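Local coordinates for Serine/threonine-protein kinase pelle (Drosophila melanogaster, PDB 1D2Z) that binds Tube through its death domain and is recruited as a Toll-pathway kinase to the plasma membrane to set embryonic dorsoventral polarity, at residues L16-H27 against A92-V100; H27-L37 against L83-A92. All blocks are in the same frame, centred on the assembly; numbering follows the deposited sequence.

Contact 1: residues L16-H27 against A92-V100; sequences LPLPVRAQLCAH and AMRLIKDYV
V20 and L24, with CB of H27, on the first helix of the death domain's six-helix bundle meet L95, I96 and Y99 at the end of helix 90-95 and in the turns after it, a mainly apolar contact edged by water bridges. L95 is its centre: its CD1 lies 3.9 Å from H27 CB and reaches the backbone of Q23 and L24, a span that suits a branched leucine. L24, with CG anti to the backbone N (chi1 -177°), spreads its two methyls, CD1 to A92 CB at 4.0 Å and CD2 to I96 CG2 at 3.9 Å; the small alanine probably leaves room for CD1. At the other end the Y99 ring takes L16 CD2 over one face, offset toward the rim, while V20 CG1 approaches Y99 CE2 at 3.8 Å and P17 CD lies 3.8 Å from CE1. One water donates to Q23 OE1 (2.7 Å) and to L95 O (2.8 Å); another, in plane at the H27 ring edge, lies 2.9 Å from NE2 and weakly accepts from A92 N. A92, M93 and I96 also pack on F84 of helix 77-86, while R21 and C25 turn to helix 61-73, placing helix 18-31 between helices 61-73 and 90-95.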
loop_
_atom_site.group_PDB
_atom_site.type_symbol
_atom_site.label_atom_id
_atom_site.label_comp_id
_atom_site.label_asym_id
_atom_site.label_seq_id
_atom_site.Cartn_x
_atom_site.Cartn_y
_atom_site.Cartn_z
ATOM N N LEU A 16 7.292 -5.872 -12.128
ATOM C CA LEU A 16 7.201 -6.281 -13.529
ATOM C C LEU A 16 8.129 -5.450 -14.409
ATOM O O LEU A 16 8.120 -4.219 -14.344
ATOM C CB LEU A 16 5.768 -6.128 -14.050
ATOM C CG LEU A 16 4.800 -7.306 -13.950
ATOM C CD1 LEU A 16 3.393 -6.843 -14.326
ATOM C CD2 LEU A 16 5.256 -8.434 -14.866
ATOM N N PRO A 17 8.974 -6.115 -15.215
ATOM C CA PRO A 17 9.908 -5.416 -16.109
ATOM C C PRO A 17 9.168 -4.430 -17.010
ATOM O O PRO A 17 8.064 -4.719 -17.475
ATOM C CB PRO A 17 10.529 -6.560 -16.909
ATOM C CG PRO A 17 10.590 -7.669 -15.888
ATOM C CD PRO A 17 9.229 -7.569 -15.211
ATOM N N LEU A 18 9.774 -3.272 -17.263
ATOM C CA LEU A 18 9.134 -2.256 -18.098
ATOM C C LEU A 18 8.641 -2.721 -19.471
ATOM O O LEU A 18 7.555 -2.327 -19.898
ATOM C CB LEU A 18 10.007 -1.005 -18.210
ATOM C CG LEU A 18 10.257 -0.321 -16.860
ATOM C CD1 LEU A 18 11.013 0.985 -17.073
ATOM C CD2 LEU A 18 8.927 -0.053 -16.142
ATOM N N PRO A 19 9.429 -3.550 -20.188
ATOM C CA PRO A 19 9.006 -4.038 -21.509
ATOM C C PRO A 19 7.658 -4.769 -21.487
ATOM O O PRO A 19 6.745 -4.406 -22.223
ATOM C CB PRO A 19 10.142 -4.984 -21.894
ATOM C CG PRO A 19 11.329 -4.304 -21.298
ATOM C CD PRO A 19 10.829 -3.936 -19.925
ATOM N N VAL A 20 7.531 -5.783 -20.631
ATOM C CA VAL A 20 6.284 -6.533 -20.538
ATOM C C VAL A 20 5.153 -5.635 -20.023
ATOM O O VAL A 20 4.028 -5.702 -20.512
ATOM C CB VAL A 20 6.425 -7.805 -19.640
ATOM C CG1 VAL A 20 6.894 -7.435 -18.252
ATOM C CG2 VAL A 20 5.095 -8.549 -19.557
ATOM N N ARG A 21 5.476 -4.764 -19.075
ATOM C CA ARG A 21 4.489 -3.852 -18.514
ATOM C C ARG A 21 3.944 -2.914 -19.587
ATOM O O ARG A 21 2.741 -2.665 -19.643
ATOM C CB ARG A 21 5.098 -3.057 -17.357
ATOM C CG ARG A 21 4.100 -2.177 -16.635
ATOM C CD ARG A 21 4.679 -1.665 -15.347
ATOM N NE ARG A 21 3.786 -0.707 -14.716
ATOM C CZ ARG A 21 3.420 -0.752 -13.441
ATOM N NH1 ARG A 21 3.871 -1.719 -12.650
ATOM N NH2 ARG A 21 2.595 0.176 -12.964
ATOM N N ALA A 22 4.829 -2.428 -20.459
ATOM C CA ALA A 22 4.435 -1.535 -21.555
ATOM C C ALA A 22 3.534 -2.258 -22.563
ATOM O O ALA A 22 2.594 -1.665 -23.093
ATOM C CB ALA A 22 5.673 -0.957 -22.253
ATOM N N GLN A 23 3.823 -3.532 -22.839
ATOM C CA GLN A 23 2.995 -4.320 -23.760
ATOM C C GLN A 23 1.604 -4.482 -23.153
ATOM O O GLN A 23 0.589 -4.232 -23.802
ATOM C CB GLN A 23 3.564 -5.724 -23.956
ATOM C CG GLN A 23 4.652 -5.861 -24.993
ATOM C CD GLN A 23 5.054 -7.317 -25.185
ATOM O OE1 GLN A 23 5.331 -8.026 -24.218
ATOM N NE2 GLN A 23 5.064 -7.772 -26.432
ATOM N N LEU A 24 1.581 -4.918 -21.896
ATOM C CA LEU A 24 0.336 -5.141 -21.179
ATOM C C LEU A 24 -0.539 -3.894 -21.127
ATOM O O LEU A 24 -1.711 -3.940 -21.517
ATOM C CB LEU A 24 0.621 -5.650 -19.766
ATOM C CG LEU A 24 -0.588 -6.013 -18.899
ATOM C CD1 LEU A 24 -1.432 -7.117 -19.551
ATOM C CD2 LEU A 24 -0.092 -6.446 -17.527
ATOM N N CYS A 25 0.041 -2.778 -20.688
ATOM C CA CYS A 25 -0.716 -1.539 -20.582
ATOM C C CYS A 25 -1.197 -1.015 -21.925
ATOM O O CYS A 25 -2.336 -0.556 -22.035
ATOM C CB CYS A 25 0.063 -0.480 -19.796
ATOM S SG CYS A 25 0.283 -0.967 -18.073
ATOM N N ALA A 26 -0.356 -1.109 -22.954
ATOM C CA ALA A 26 -0.757 -0.665 -24.289
ATOM C C ALA A 26 -1.977 -1.490 -24.743
ATOM O O ALA A 26 -2.934 -0.950 -25.295
ATOM C CB ALA A 26 0.404 -0.830 -25.288
ATOM N N HIS A 27 -1.948 -2.788 -24.460
ATOM C CA HIS A 27 -3.033 -3.695 -24.824
ATOM C C HIS A 27 -4.327 -3.372 -24.064
ATOM O O HIS A 27 -5.388 -3.244 -24.666
ATOM C CB HIS A 27 -2.609 -5.143 -24.564
ATOM C CG HIS A 27 -3.730 -6.127 -24.643
ATOM N ND1 HIS A 27 -4.439 -6.361 -25.804
ATOM C CD2 HIS A 27 -4.274 -6.934 -23.701
ATOM C CE1 HIS A 27 -5.370 -7.270 -25.573
ATOM N NE2 HIS A 27 -5.292 -7.635 -24.304
ATOM N N ALA A 92 -4.504 -10.725 -22.333
ATOM C CA ALA A 92 -3.782 -10.031 -21.265
ATOM C C ALA A 92 -3.036 -11.101 -20.463
ATOM O O ALA A 92 -1.858 -10.942 -20.144
ATOM C CB ALA A 92 -4.752 -9.252 -20.367
ATOM N N MET A 93 -3.725 -12.209 -20.189
ATOM C CA MET A 93 -3.139 -13.342 -19.469
ATOM C C MET A 93 -1.923 -13.884 -20.231
ATOM O O MET A 93 -0.893 -14.200 -19.636
ATOM C CB MET A 93 -4.167 -14.467 -19.324
ATOM C CG MET A 93 -5.353 -14.131 -18.439
ATOM S SD MET A 93 -6.734 -15.258 -18.674
ATOM C CE MET A 93 -6.139 -16.688 -17.859
ATOM N N ARG A 94 -2.046 -13.992 -21.551
ATOM C CA ARG A 94 -0.950 -14.515 -22.359
ATOM C C ARG A 94 0.287 -13.625 -22.277
ATOM O O ARG A 94 1.408 -14.129 -22.197
ATOM C CB ARG A 94 -1.379 -14.693 -23.816
ATOM C CG ARG A 94 -0.551 -15.730 -24.563
ATOM C CD ARG A 94 -1.034 -15.913 -25.995
ATOM N NE ARG A 94 -0.909 -14.661 -26.724
ATOM C CZ ARG A 94 0.201 -14.247 -27.326
ATOM N NH1 ARG A 94 1.302 -14.992 -27.323
ATOM N NH2 ARG A 94 0.247 -13.021 -27.815
ATOM N N LEU A 95 0.081 -12.309 -22.254
ATOM C CA LEU A 95 1.191 -11.366 -22.184
ATOM C C LEU A 95 2.038 -11.503 -20.922
ATOM O O LEU A 95 3.224 -11.163 -20.928
ATOM C CB LEU A 95 0.692 -9.924 -22.344
ATOM C CG LEU A 95 0.307 -9.535 -23.774
ATOM C CD1 LEU A 95 -0.280 -8.129 -23.798
ATOM C CD2 LEU A 95 1.529 -9.632 -24.689
ATOM N N ILE A 96 1.431 -12.003 -19.846
ATOM C CA ILE A 96 2.156 -12.185 -18.591
ATOM C C ILE A 96 2.358 -13.653 -18.210
ATOM O O ILE A 96 2.759 -13.951 -17.084
ATOM C CB ILE A 96 1.462 -11.460 -17.400
ATOM C CG1 ILE A 96 0.010 -11.924 -17.253
ATOM C CG2 ILE A 96 1.557 -9.953 -17.572
ATOM C CD1 ILE A 96 -0.631 -11.503 -15.931
ATOM N N LYS A 97 2.132 -14.562 -19.158
ATOM C CA LYS A 97 2.278 -15.993 -18.886
ATOM C C LYS A 97 3.671 -16.391 -18.418
ATOM O O LYS A 97 3.819 -17.310 -17.620
ATOM C CB LYS A 97 1.902 -16.828 -20.117
ATOM C CG LYS A 97 2.906 -16.761 -21.260
ATOM C CD LYS A 97 2.398 -17.489 -22.504
ATOM C CE LYS A 97 3.305 -17.246 -23.705
ATOM N NZ LYS A 97 4.699 -17.752 -23.473
ATOM N N ASP A 98 4.680 -15.663 -18.884
ATOM C CA ASP A 98 6.069 -15.958 -18.543
ATOM C C ASP A 98 6.484 -15.592 -17.116
ATOM O O ASP A 98 7.562 -15.983 -16.661
ATOM C CB ASP A 98 7.001 -15.298 -19.567
ATOM C CG ASP A 98 6.639 -15.661 -21.005
ATOM O OD1 ASP A 98 6.294 -16.836 -21.259
ATOM O OD2 ASP A 98 6.694 -14.771 -21.883
ATOM N N TYR A 99 5.618 -14.867 -16.408
ATOM C CA TYR A 99 5.893 -14.447 -15.031
ATOM C C TYR A 99 4.961 -15.141 -14.048
ATOM O O TYR A 99 4.835 -14.742 -12.889
ATOM C CB TYR A 99 5.757 -12.934 -14.917
ATOM C CG TYR A 99 6.761 -12.200 -15.766
ATOM C CD1 TYR A 99 8.034 -11.913 -15.276
ATOM C CD2 TYR A 99 6.456 -11.828 -17.074
ATOM C CE1 TYR A 99 8.985 -11.279 -16.069
ATOM C CE2 TYR A 99 7.396 -11.195 -17.876
ATOM C CZ TYR A 99 8.660 -10.923 -17.368
ATOM O OH TYR A 99 9.599 -10.308 -18.156
ATOM N N VAL A 100 4.312 -16.188 -14.538
ATOM C CA VAL A 100 3.375 -16.988 -13.767
ATOM C C VAL A 100 3.753 -18.450 -14.013
ATOM O O VAL A 100 4.418 -18.762 -15.006
ATOM C CB VAL A 100 1.924 -16.721 -14.252
ATOM C CG1 VAL A 100 0.970 -17.718 -13.672
ATOM C CG2 VAL A 100 1.492 -15.306 -13.871
HETATM O O HOH W 1 5.132 -10.316 -22.800
HETATM O O HOH W 2 -7.048 -9.550 -23.125
#

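Contact 2: residues H27-L37 against L83-A92; sequences HLDALDVWQQL and LFKKLKLHNA
L37, L28 and H27 carry one side of this contact, meeting L83, F84, L87, L89 and N91 across the two helix-to-helix turns. L37 CD2 is the hub: it sits 3.7 Å from L87 CD1 and 3.8 Å from L83 CD2, and it comes to the edge of the F84 ring near CE1. CG of L37 stands anti to the carbonyl carbon (chi1 -68°), a setting that carries this one methyl in among three leucines and a phenylalanine. L28 crosses F84 at about a right angle, with CD1 4.0 Å from F84 CZ, and its other methyl, CD2, touches A92 CB. That alanine methyl lies over the centre of one face of F84, 3.6 Å above the plane, a close fit that suits a side chain this small. K88, with positive phi, is the C-prime residue of the Schellman motif that ends helix 77-86 (L89 N to F84 O, K88 N to K85 O); the motif leads into L89, whose CD2 slides past L31 CD1 at 4.0 Å. At the rim, Q36 reaches out with an extended chain, and its NE2 rests 3.6 Å from L87 CD2. The H27 ring, which holds the water shared with A92 N, stands at 86° to the N91 amide, its NE2 3.7 Å from N91 CB. An alanine in place of H27 would probably leave that water without its imidazole partner and open a gap beside N91 CB and A92. The chemistry is thus a leucine-rich, nondirectional interior with polar groups at its border, held by shape more than by bonds.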
loop_
_atom_site.group_PDB
_atom_site.type_symbol
_atom_site.label_atom_id
_atom_site.label_comp_id
_atom_site.label_asym_id
_atom_site.label_seq_id
_atom_site.Cartn_x
_atom_site.Cartn_y
_atom_site.Cartn_z
ATOM N N HIS A 27 -1.948 -2.788 -24.460
ATOM C CA HIS A 27 -3.033 -3.695 -24.824
ATOM C C HIS A 27 -4.327 -3.372 -24.064
ATOM O O HIS A 27 -5.388 -3.244 -24.666
ATOM C CB HIS A 27 -2.609 -5.143 -24.564
ATOM C CG HIS A 27 -3.730 -6.127 -24.643
ATOM N ND1 HIS A 27 -4.439 -6.361 -25.804
ATOM C CD2 HIS A 27 -4.274 -6.934 -23.701
ATOM C CE1 HIS A 27 -5.370 -7.270 -25.573
ATOM N NE2 HIS A 27 -5.292 -7.635 -24.304
ATOM N N LEU A 28 -4.224 -3.228 -22.746
ATOM C CA LEU A 28 -5.380 -2.918 -21.906
ATOM C C LEU A 28 -5.967 -1.537 -22.227
ATOM O O LEU A 28 -7.180 -1.333 -22.137
ATOM C CB LEU A 28 -4.988 -3.016 -20.427
ATOM C CG LEU A 28 -4.516 -4.390 -19.937
ATOM C CD1 LEU A 28 -3.971 -4.255 -18.518
ATOM C CD2 LEU A 28 -5.660 -5.408 -19.981
ATOM N N ASP A 29 -5.112 -0.598 -22.616
ATOM C CA ASP A 29 -5.577 0.744 -22.959
ATOM C C ASP A 29 -6.343 0.730 -24.271
ATOM O O ASP A 29 -7.334 1.440 -24.416
ATOM C CB ASP A 29 -4.411 1.730 -23.055
ATOM C CG ASP A 29 -3.798 2.043 -21.708
ATOM O OD1 ASP A 29 -4.393 1.691 -20.667
ATOM O OD2 ASP A 29 -2.711 2.646 -21.691
ATOM N N ALA A 30 -5.870 -0.071 -25.224
ATOM C CA ALA A 30 -6.521 -0.195 -26.522
ATOM C C ALA A 30 -7.914 -0.788 -26.324
ATOM O O ALA A 30 -8.864 -0.393 -26.999
ATOM C CB ALA A 30 -5.695 -1.086 -27.444
ATOM N N LEU A 31 -8.019 -1.757 -25.414
ATOM C CA LEU A 31 -9.298 -2.390 -25.109
ATOM C C LEU A 31 -10.179 -1.468 -24.271
ATOM O O LEU A 31 -11.394 -1.672 -24.186
ATOM C CB LEU A 31 -9.091 -3.689 -24.328
ATOM C CG LEU A 31 -8.555 -4.926 -25.043
ATOM C CD1 LEU A 31 -8.574 -6.089 -24.056
ATOM C CD2 LEU A 31 -9.402 -5.236 -26.273
ATOM N N ASP A 32 -9.548 -0.500 -23.606
ATOM C CA ASP A 32 -10.240 0.459 -22.746
ATOM C C ASP A 32 -11.031 -0.258 -21.638
ATOM O O ASP A 32 -12.246 -0.082 -21.506
ATOM C CB ASP A 32 -11.162 1.357 -23.586
ATOM C CG ASP A 32 -11.576 2.633 -22.859
ATOM O OD1 ASP A 32 -10.884 3.044 -21.899
ATOM O OD2 ASP A 32 -12.594 3.240 -23.268
ATOM N N VAL A 33 -10.328 -1.079 -20.861
ATOM C CA VAL A 33 -10.942 -1.828 -19.765
ATOM C C VAL A 33 -10.534 -1.354 -18.366
ATOM O O VAL A 33 -10.798 -2.050 -17.388
ATOM C CB VAL A 33 -10.616 -3.342 -19.849
ATOM C CG1 VAL A 33 -11.377 -3.993 -20.998
ATOM C CG2 VAL A 33 -9.102 -3.556 -20.009
ATOM N N TRP A 34 -9.914 -0.181 -18.256
ATOM C CA TRP A 34 -9.488 0.293 -16.935
ATOM C C TRP A 34 -10.643 0.411 -15.933
ATOM O O TRP A 34 -10.506 -0.001 -14.780
ATOM C CB TRP A 34 -8.701 1.605 -17.024
ATOM C CG TRP A 34 -9.516 2.826 -17.345
ATOM C CD1 TRP A 34 -9.720 3.376 -18.576
ATOM C CD2 TRP A 34 -10.227 3.651 -16.410
ATOM N NE1 TRP A 34 -10.517 4.494 -18.467
ATOM C CE2 TRP A 34 -10.843 4.685 -17.150
ATOM C CE3 TRP A 34 -10.405 3.617 -15.020
ATOM C CZ2 TRP A 34 -11.627 5.678 -16.546
ATOM C CZ3 TRP A 34 -11.185 4.605 -14.416
ATOM C CH2 TRP A 34 -11.785 5.621 -15.182
ATOM N N GLN A 35 -11.784 0.926 -16.387
ATOM C CA GLN A 35 -12.957 1.083 -15.522
ATOM C C GLN A 35 -13.465 -0.282 -15.071
ATOM O O GLN A 35 -13.865 -0.458 -13.918
ATOM C CB GLN A 35 -14.055 1.887 -16.243
ATOM C CG GLN A 35 -15.352 2.088 -15.459
ATOM C CD GLN A 35 -15.173 2.875 -14.158
ATOM O OE1 GLN A 35 -15.392 4.086 -14.117
ATOM N NE2 GLN A 35 -14.810 2.177 -13.084
ATOM N N GLN A 36 -13.395 -1.260 -15.967
ATOM C CA GLN A 36 -13.822 -2.613 -15.653
ATOM C C GLN A 36 -12.865 -3.208 -14.610
ATOM O O GLN A 36 -13.298 -3.873 -13.666
ATOM C CB GLN A 36 -13.833 -3.459 -16.929
ATOM C CG GLN A 36 -14.610 -4.748 -16.823
ATOM C CD GLN A 36 -14.757 -5.451 -18.163
ATOM O OE1 GLN A 36 -14.889 -4.808 -19.208
ATOM N NE2 GLN A 36 -14.737 -6.777 -18.137
ATOM N N LEU A 37 -11.565 -2.951 -14.773
ATOM C CA LEU A 37 -10.564 -3.443 -13.832
ATOM C C LEU A 37 -10.795 -2.815 -12.452
ATOM O O LEU A 37 -10.843 -3.517 -11.443
ATOM C CB LEU A 37 -9.147 -3.104 -14.321
ATOM C CG LEU A 37 -8.617 -3.809 -15.579
ATOM C CD1 LEU A 37 -7.323 -3.139 -16.044
ATOM C CD2 LEU A 37 -8.390 -5.286 -15.295
ATOM N N LEU A 83 -7.195 -11.934 -12.021
ATOM C CA LEU A 83 -8.129 -10.851 -12.314
ATOM C C LEU A 83 -8.468 -10.873 -13.797
ATOM O O LEU A 83 -9.631 -10.740 -14.181
ATOM C CB LEU A 83 -7.537 -9.492 -11.938
ATOM C CG LEU A 83 -8.334 -8.245 -12.354
ATOM C CD1 LEU A 83 -9.720 -8.232 -11.703
ATOM C CD2 LEU A 83 -7.561 -6.984 -11.981
ATOM N N PHE A 84 -7.441 -11.009 -14.631
ATOM C CA PHE A 84 -7.639 -11.065 -16.074
ATOM C C PHE A 84 -8.535 -12.265 -16.391
ATOM O O PHE A 84 -9.466 -12.163 -17.195
ATOM C CB PHE A 84 -6.294 -11.219 -16.798
ATOM C CG PHE A 84 -5.408 -10.005 -16.717
ATOM C CD1 PHE A 84 -5.952 -8.734 -16.544
ATOM C CD2 PHE A 84 -4.026 -10.133 -16.856
ATOM C CE1 PHE A 84 -5.129 -7.603 -16.519
ATOM C CE2 PHE A 84 -3.196 -9.012 -16.834
ATOM C CZ PHE A 84 -3.747 -7.744 -16.665
ATOM N N LYS A 85 -8.270 -13.383 -15.720
ATOM C CA LYS A 85 -9.039 -14.608 -15.924
ATOM C C LYS A 85 -10.516 -14.389 -15.602
ATOM O O LYS A 85 -11.390 -14.815 -16.361
ATOM C CB LYS A 85 -8.477 -15.747 -15.068
ATOM C CG LYS A 85 -9.175 -17.088 -15.273
ATOM C CD LYS A 85 -8.583 -18.165 -14.378
ATOM C CE LYS A 85 -9.275 -19.518 -14.578
ATOM N NZ LYS A 85 -10.701 -19.530 -14.133
ATOM N N LYS A 86 -10.784 -13.687 -14.501
ATOM C CA LYS A 86 -12.155 -13.404 -14.083
ATOM C C LYS A 86 -12.871 -12.498 -15.079
ATOM O O LYS A 86 -14.068 -12.654 -15.319
ATOM C CB LYS A 86 -12.177 -12.781 -12.676
ATOM C CG LYS A 86 -13.582 -12.453 -12.170
ATOM C CD LYS A 86 -13.669 -12.380 -10.647
ATOM C CE LYS A 86 -13.041 -11.119 -10.080
ATOM N NZ LYS A 86 -13.291 -11.047 -8.608
ATOM N N LEU A 87 -12.135 -11.559 -15.670
ATOM C CA LEU A 87 -12.714 -10.639 -16.640
ATOM C C LEU A 87 -12.546 -11.150 -18.073
ATOM O O LEU A 87 -12.826 -10.431 -19.033
ATOM C CB LEU A 87 -12.063 -9.261 -16.507
ATOM C CG LEU A 87 -12.293 -8.488 -15.204
ATOM C CD1 LEU A 87 -11.531 -7.169 -15.248
ATOM C CD2 LEU A 87 -13.782 -8.240 -15.002
ATOM N N LYS A 88 -12.137 -12.409 -18.197
ATOM C CA LYS A 88 -11.885 -13.061 -19.484
ATOM C C LYS A 88 -11.032 -12.264 -20.476
ATOM O O LYS A 88 -11.357 -12.146 -21.660
ATOM C CB LYS A 88 -13.169 -13.612 -20.137
ATOM C CG LYS A 88 -14.398 -12.718 -20.104
ATOM C CD LYS A 88 -15.563 -13.358 -20.853
ATOM C CE LYS A 88 -15.867 -14.766 -20.346
ATOM N NZ LYS A 88 -16.319 -14.804 -18.926
ATOM N N LEU A 89 -9.946 -11.692 -19.958
ATOM C CA LEU A 89 -8.994 -10.936 -20.767
ATOM C C LEU A 89 -7.854 -11.916 -21.055
ATOM O O LEU A 89 -6.763 -11.814 -20.493
ATOM C CB LEU A 89 -8.497 -9.712 -19.992
ATOM C CG LEU A 89 -9.585 -8.687 -19.652
ATOM C CD1 LEU A 89 -9.042 -7.617 -18.714
ATOM C CD2 LEU A 89 -10.133 -8.064 -20.934
ATOM N N HIS A 90 -8.141 -12.887 -21.921
ATOM C CA HIS A 90 -7.191 -13.941 -22.279
ATOM C C HIS A 90 -5.885 -13.480 -22.906
ATOM O O HIS A 90 -4.827 -14.033 -22.601
ATOM C CB HIS A 90 -7.880 -14.996 -23.156
ATOM C CG HIS A 90 -9.070 -15.625 -22.498
ATOM N ND1 HIS A 90 -8.955 -16.511 -21.449
ATOM C CD2 HIS A 90 -10.397 -15.429 -22.683
ATOM C CE1 HIS A 90 -10.160 -16.826 -21.008
ATOM N NE2 HIS A 90 -11.052 -16.182 -21.739
ATOM N N ASN A 91 -5.949 -12.496 -23.795
ATOM C CA ASN A 91 -4.725 -11.993 -24.406
ATOM C C ASN A 91 -3.868 -11.250 -23.379
ATOM O O ASN A 91 -2.652 -11.177 -23.521
ATOM C CB ASN A 91 -5.028 -11.127 -25.626
ATOM C CG ASN A 91 -5.286 -11.962 -26.872
ATOM O OD1 ASN A 91 -4.470 -12.806 -27.246
ATOM N ND2 ASN A 91 -6.423 -11.733 -27.516
ATOM N N ALA A 92 -4.504 -10.725 -22.333
ATOM C CA ALA A 92 -3.782 -10.031 -21.265
ATOM C C ALA A 92 -3.036 -11.101 -20.463
ATOM O O ALA A 92 -1.858 -10.942 -20.144
ATOM C CB ALA A 92 -4.752 -9.252 -20.367
HETATM O O HOH W 2 -7.048 -9.550 -23.125
#

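The two contacts lie side by side on one flank of the six-helix bundle, their centres 12 Å apart. Both draw on helices 18-31 and 90-95, and H27, A92 and a bridging water belong to both. Along the chain the order is 16-27, 27-37, 83-92, 92-100, so the segments of contact 2 fall between those of contact 1, and the first and last helices are brought together. F84 of contact 2 joins the two, for besides M93 and I96 it meets L24, whose CD1 lies 3.8 Å from F84 CZ. Contact 2 brings in helices 34-40 and 77-86, and its L83 and K85 also pack on the Tube death domain, linking this core to the partner interface.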